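Local coordinates for protein GCN5-related N-acetyltransferase (Kribbella flavida, PDB 4H89) that belongs to the GCN5-related N-acetyltransferase superfamily and probably transfers acyl groups, most likely acetyl from acetyl-CoA, to a substrate not yet identified, at residues A[88-93]-A[114-119]; A[108-113]-A[142-147]. One frame throughout, in Å; residues are numbered along the deposited sequence. Where two conformers were deposited one is given.

Interaction 1 of 2, residues A[88-93]-A[114-119]; sequences HVASAS and IDWAGR
A90 packs against A117 and W116 in a small, buried, wholly apolar contact between a central strand of the sheet and the helix packed against it. The strand is 89-96 and the helix is 105-119. About 76 Å² is buried between the two segments. A90 and A117 point their methyl groups at each other, and A90 CB lies 4.3 Å from A117 CB. With only methyls between them, the backbones come close: A90 CA and A117 CA are 6.8 Å apart.

W116 closes in beside this pair. CG is anti to the backbone N (chi1 168°), and the indole reaches from the helix down to the strand. Its six-membered ring leads, with W116 CZ3 4.5 Å from A90 CB. The methyl meets the ring obliquely. The indole also touches M78 on the adjacent strand 72-80 and meets the ring of F122 with planes about 40° apart. F122 touches A90 as well, and L173 touches A117. One turn on, R119 folds back along the helix. W116 CA sits 3.6 Å above the plane of the R119 guanidinium, and R119 NH1 lies at the indole edge, in the ring plane.

S91 points away from the helix, and its OG is hydrogen-bonded to Q126 O. The backbone of A90 is hydrogen-bonded to A124 and Q126, which ties this strand to its parallel neighbour, strand 124-131. Strand 89-96, helix 105-119 and strand 124-131 form a beta-alpha-beta unit. This is the core unit of the GNAT fold, whose strand-to-helix loop binds the acetyl-CoA pyrophosphate in relatives.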
# COMPACT_ATOMS: atom_id res chain seq x y z
N HIS A 88 7.64 -2.42 -11.93
CA HIS A 88 7.21 -3.27 -13.02
C HIS A 88 5.86 -3.96 -12.76
O HIS A 88 5.35 -4.65 -13.64
CB HIS A 88 8.28 -4.33 -13.32
CG HIS A 88 8.59 -5.18 -12.15
ND1 HIS A 88 9.33 -4.72 -11.09
CD2 HIS A 88 8.17 -6.41 -11.83
CE1 HIS A 88 9.39 -5.65 -10.16
NE2 HIS A 88 8.69 -6.70 -10.60
N VAL A 89 5.31 -3.73 -11.56
CA VAL A 89 4.00 -4.24 -11.24
C VAL A 89 3.05 -3.02 -11.20
O VAL A 89 3.30 -2.09 -10.44
CB VAL A 89 3.98 -4.94 -9.87
CG1 VAL A 89 2.60 -5.49 -9.57
CG2 VAL A 89 5.00 -6.07 -9.82
N ALA A 90 2.00 -3.05 -12.02
CA ALA A 90 1.00 -1.99 -12.03
C ALA A 90 -0.06 -2.27 -10.99
O ALA A 90 -0.20 -3.38 -10.50
CB ALA A 90 0.34 -1.98 -13.41
N SER A 91 -0.83 -1.23 -10.67
CA SER A 91 -2.08 -1.40 -9.93
C SER A 91 -3.08 -0.43 -10.47
O SER A 91 -2.79 0.37 -11.37
CB SER A 91 -1.81 -1.17 -8.46
OG SER A 91 -2.96 -1.49 -7.66
N ALA A 92 -4.30 -0.53 -9.97
CA ALA A 92 -5.36 0.30 -10.42
C ALA A 92 -6.48 0.30 -9.41
O ALA A 92 -6.59 -0.59 -8.57
CB ALA A 92 -5.89 -0.20 -11.77
N SER A 93 -7.31 1.32 -9.53
CA SER A 93 -8.57 1.47 -8.80
C SER A 93 -9.69 1.82 -9.77
O SER A 93 -9.45 2.43 -10.79
CB SER A 93 -8.44 2.60 -7.76
OG SER A 93 -7.40 2.33 -6.83
N ILE A 114 -5.88 -3.38 -18.38
CA ILE A 114 -4.98 -4.50 -18.66
C ILE A 114 -4.28 -4.27 -19.98
O ILE A 114 -3.06 -4.51 -20.09
CB ILE A 114 -5.81 -5.82 -18.73
CG1 ILE A 114 -6.28 -6.23 -17.34
CG2 ILE A 114 -5.00 -6.96 -19.38
CD1 ILE A 114 -7.39 -7.28 -17.30
N ASP A 115 -5.01 -3.80 -20.98
CA ASP A 115 -4.41 -3.52 -22.30
C ASP A 115 -3.35 -2.42 -22.19
O ASP A 115 -2.23 -2.54 -22.75
CB ASP A 115 -5.46 -3.13 -23.34
CG ASP A 115 -6.46 -4.24 -23.64
OD1 ASP A 115 -6.27 -5.39 -23.21
OD2 ASP A 115 -7.47 -3.91 -24.29
N TRP A 116 -3.64 -1.39 -21.42
CA TRP A 116 -2.69 -0.32 -21.18
C TRP A 116 -1.44 -0.84 -20.49
O TRP A 116 -0.33 -0.52 -20.90
CB TRP A 116 -3.36 0.78 -20.32
CG TRP A 116 -2.42 1.81 -19.74
CD1 TRP A 116 -1.97 2.93 -20.37
CD2 TRP A 116 -1.80 1.78 -18.46
NE1 TRP A 116 -1.12 3.62 -19.55
CE2 TRP A 116 -0.97 2.93 -18.38
CE3 TRP A 116 -1.85 0.91 -17.38
CZ2 TRP A 116 -0.25 3.26 -17.22
CZ3 TRP A 116 -1.09 1.20 -16.23
CH2 TRP A 116 -0.31 2.37 -16.17
N ALA A 117 -1.61 -1.63 -19.45
CA ALA A 117 -0.45 -2.08 -18.68
C ALA A 117 0.43 -2.92 -19.56
O ALA A 117 1.67 -2.89 -19.45
CB ALA A 117 -0.92 -2.86 -17.45
N GLY A 118 -0.17 -3.74 -20.41
CA GLY A 118 0.58 -4.56 -21.35
C GLY A 118 1.40 -3.71 -22.30
O GLY A 118 2.62 -3.94 -22.45
N ARG A 119 0.77 -2.74 -22.95
CA ARG A 119 1.50 -1.94 -23.93
C ARG A 119 2.53 -1.05 -23.28
O ARG A 119 3.55 -0.74 -23.90
CB ARG A 119 0.61 -1.17 -24.89
CG ARG A 119 -0.18 -0.07 -24.32
CD ARG A 119 -0.89 0.77 -25.42
NE ARG A 119 -1.79 1.69 -24.74
CZ ARG A 119 -3.05 1.43 -24.40
NH1 ARG A 119 -3.72 2.33 -23.70
NH2 ARG A 119 -3.65 0.29 -24.76

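Interaction 2 of 2, residues A[108-113]-A[142-147]; sequences ALCQDM and QSLGFR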
# COMPACT_ATOMS: atom_id res chain seq x y z
N ALA A 108 -15.24 -3.12 -18.79
CA ALA A 108 -14.63 -2.33 -19.81
C ALA A 108 -13.44 -1.55 -19.25
O ALA A 108 -12.38 -1.47 -19.89
CB ALA A 108 -15.64 -1.39 -20.41
N LEU A 109 -13.62 -0.93 -18.10
CA LEU A 109 -12.52 -0.17 -17.49
C LEU A 109 -11.34 -1.08 -17.19
O LEU A 109 -10.19 -0.67 -17.41
CB LEU A 109 -13.02 0.54 -16.23
CG LEU A 109 -13.94 1.73 -16.38
CD1 LEU A 109 -14.56 2.04 -15.02
CD2 LEU A 109 -13.17 2.91 -16.93
N CYS A 110 -11.59 -2.25 -16.63
CA CYS A 110 -10.48 -3.11 -16.26
C CYS A 110 -9.80 -3.72 -17.47
O CYS A 110 -8.59 -3.83 -17.48
CB CYS A 110 -10.96 -4.19 -15.29
SG CYS A 110 -9.60 -5.14 -14.54
N GLN A 111 -10.56 -4.13 -18.47
CA GLN A 111 -9.93 -4.63 -19.68
C GLN A 111 -9.04 -3.57 -20.33
O GLN A 111 -7.94 -3.84 -20.78
CB GLN A 111 -10.95 -5.14 -20.68
CG GLN A 111 -10.32 -5.78 -21.91
CD GLN A 111 -9.51 -7.02 -21.55
OE1 GLN A 111 -10.04 -7.91 -20.92
NE2 GLN A 111 -8.21 -7.01 -21.82
N ASP A 112 -9.55 -2.35 -20.39
CA ASP A 112 -8.77 -1.24 -20.93
C ASP A 112 -7.48 -1.04 -20.12
O ASP A 112 -6.41 -0.80 -20.67
CB ASP A 112 -9.60 0.05 -20.97
CG ASP A 112 -8.78 1.22 -21.45
OD1 ASP A 112 -8.66 1.41 -22.69
OD2 ASP A 112 -8.26 1.91 -20.56
N MSE A 113 -7.59 -1.15 -18.80
CA MSE A 113 -6.42 -1.03 -17.93
C MSE A 113 -5.40 -2.16 -18.18
O MSE A 113 -4.19 -1.90 -18.25
CB MSE A 113 -6.91 -1.01 -16.47
CG MSE A 113 -5.82 -0.86 -15.42
SE MSE A 113 -5.01 -2.51 -14.89
CE MSE A 113 -3.37 -1.79 -14.50
N GLN A 142 -11.51 -12.10 -11.26
CA GLN A 142 -11.17 -13.49 -11.60
C GLN A 142 -11.47 -13.78 -13.07
O GLN A 142 -10.68 -14.47 -13.74
CB GLN A 142 -11.90 -14.47 -10.67
CG GLN A 142 -11.33 -14.44 -9.26
CD GLN A 142 -12.12 -15.25 -8.28
OE1 GLN A 142 -13.36 -15.26 -8.32
NE2 GLN A 142 -11.43 -15.87 -7.35
N SER A 143 -12.61 -13.30 -13.57
CA SER A 143 -12.97 -13.53 -14.97
C SER A 143 -12.01 -12.87 -15.95
O SER A 143 -11.95 -13.28 -17.11
CB SER A 143 -14.41 -13.07 -15.26
OG SER A 143 -14.51 -11.67 -15.45
N LEU A 144 -11.24 -11.90 -15.46
CA LEU A 144 -10.26 -11.17 -16.25
C LEU A 144 -8.86 -11.62 -15.94
O LEU A 144 -7.91 -10.94 -16.31
CB LEU A 144 -10.41 -9.67 -16.03
CG LEU A 144 -11.70 -9.10 -16.62
CD1 LEU A 144 -11.87 -7.67 -16.13
CD2 LEU A 144 -11.74 -9.22 -18.12
N GLY A 145 -8.71 -12.73 -15.24
CA GLY A 145 -7.41 -13.36 -15.07
C GLY A 145 -6.71 -13.15 -13.75
O GLY A 145 -5.63 -13.68 -13.55
N PHE A 146 -7.29 -12.38 -12.84
CA PHE A 146 -6.68 -12.17 -11.53
C PHE A 146 -6.96 -13.34 -10.62
O PHE A 146 -8.00 -13.96 -10.71
CB PHE A 146 -7.23 -10.90 -10.86
CG PHE A 146 -6.76 -9.62 -11.47
CD1 PHE A 146 -7.38 -9.10 -12.58
CD2 PHE A 146 -5.78 -8.88 -10.85
CE1 PHE A 146 -6.92 -7.94 -13.15
CE2 PHE A 146 -5.31 -7.72 -11.43
CZ PHE A 146 -5.91 -7.22 -12.55
N ARG A 147 -6.03 -13.62 -9.73
CA ARG A 147 -6.24 -14.61 -8.69
C ARG A 147 -5.95 -14.04 -7.33
O ARG A 147 -5.16 -13.09 -7.17
CB ARG A 147 -5.40 -15.86 -8.89
CG ARG A 147 -3.91 -15.70 -8.64
CD ARG A 147 -3.14 -17.04 -8.57
NE ARG A 147 -1.68 -16.86 -8.57
CZ ARG A 147 -0.86 -17.19 -7.57
NH1 ARG A 147 0.46 -16.97 -7.68
NH2 ARG A 147 -1.35 -17.76 -6.48
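C110 and Q111 of helix 105-119 meet L144 and F146, which follow the end of helix 135-143. That end is a Schellman motif with G145 as its C-prime residue. The contact joins the helix of the GNAT beta-alpha-beta unit to the turn between helix 135-143 and strand 147-155. It buries about 177 Å² between the segments.

C110 comes first and touches both partners. SG is anti to the backbone N (chi1 -170°), which swings the sulfur out toward the turn. L144 lays one methyl along this side chain: L144 CD1 is 3.7 Å from C110 CB and 3.8 Å from C110 SG. The sulfur also approaches the phenyl ring, with C110 SG 4.1 Å from F146 CE1. It stands 63° off the ring normal, an oblique sulfur-aromatic contact. F94 touches C110 as well, and F146 stacks on F127.

Q111 comes next and is partly exposed. Its chain bends at chi2, which brings the amide over to the leucine. Q111 OE1 lies 3.5 Å from the other methyl, L144 CD2, in van der Waals contact. The amide nitrogen faces its own helix, where NE2 is hydrogen-bonded to D115 OD1.

D112 takes no part; its OD2 forms a salt bridge to R61 NH1. M113, a selenomethionine, starts toward 142-147 but its side chain stops 5.3 Å short.

Two backbone bonds close the turn, and G145 takes the positive phi (102°) of a C-prime residue. F146 N bonds back to W141 O, and G145 N donates to Q142 O at 3.0 Å.

How the interactions relate
Both interactions use helix 105-119. Interaction 1 seats the C-terminal end of the helix on strand 89-96, in the core. Interaction 2 joins an earlier part of the helix to the turn after helix 135-143 and is only partly buried. Neither has a hydrogen bond across its segments. Interaction 1 is methyl and indole packing alone; interaction 2 adds a sulfur-aromatic contact and a partly exposed amide. Their centres are 10 Å apart. M113, in segment 108-113, reaches strand 89-96 of interaction 1: M113 CG lies 3.7 Å from A92 CB, and M113 CE 3.9 Å from A90 CB. I114 CD1 also reaches within 3.8 Å of L144 O.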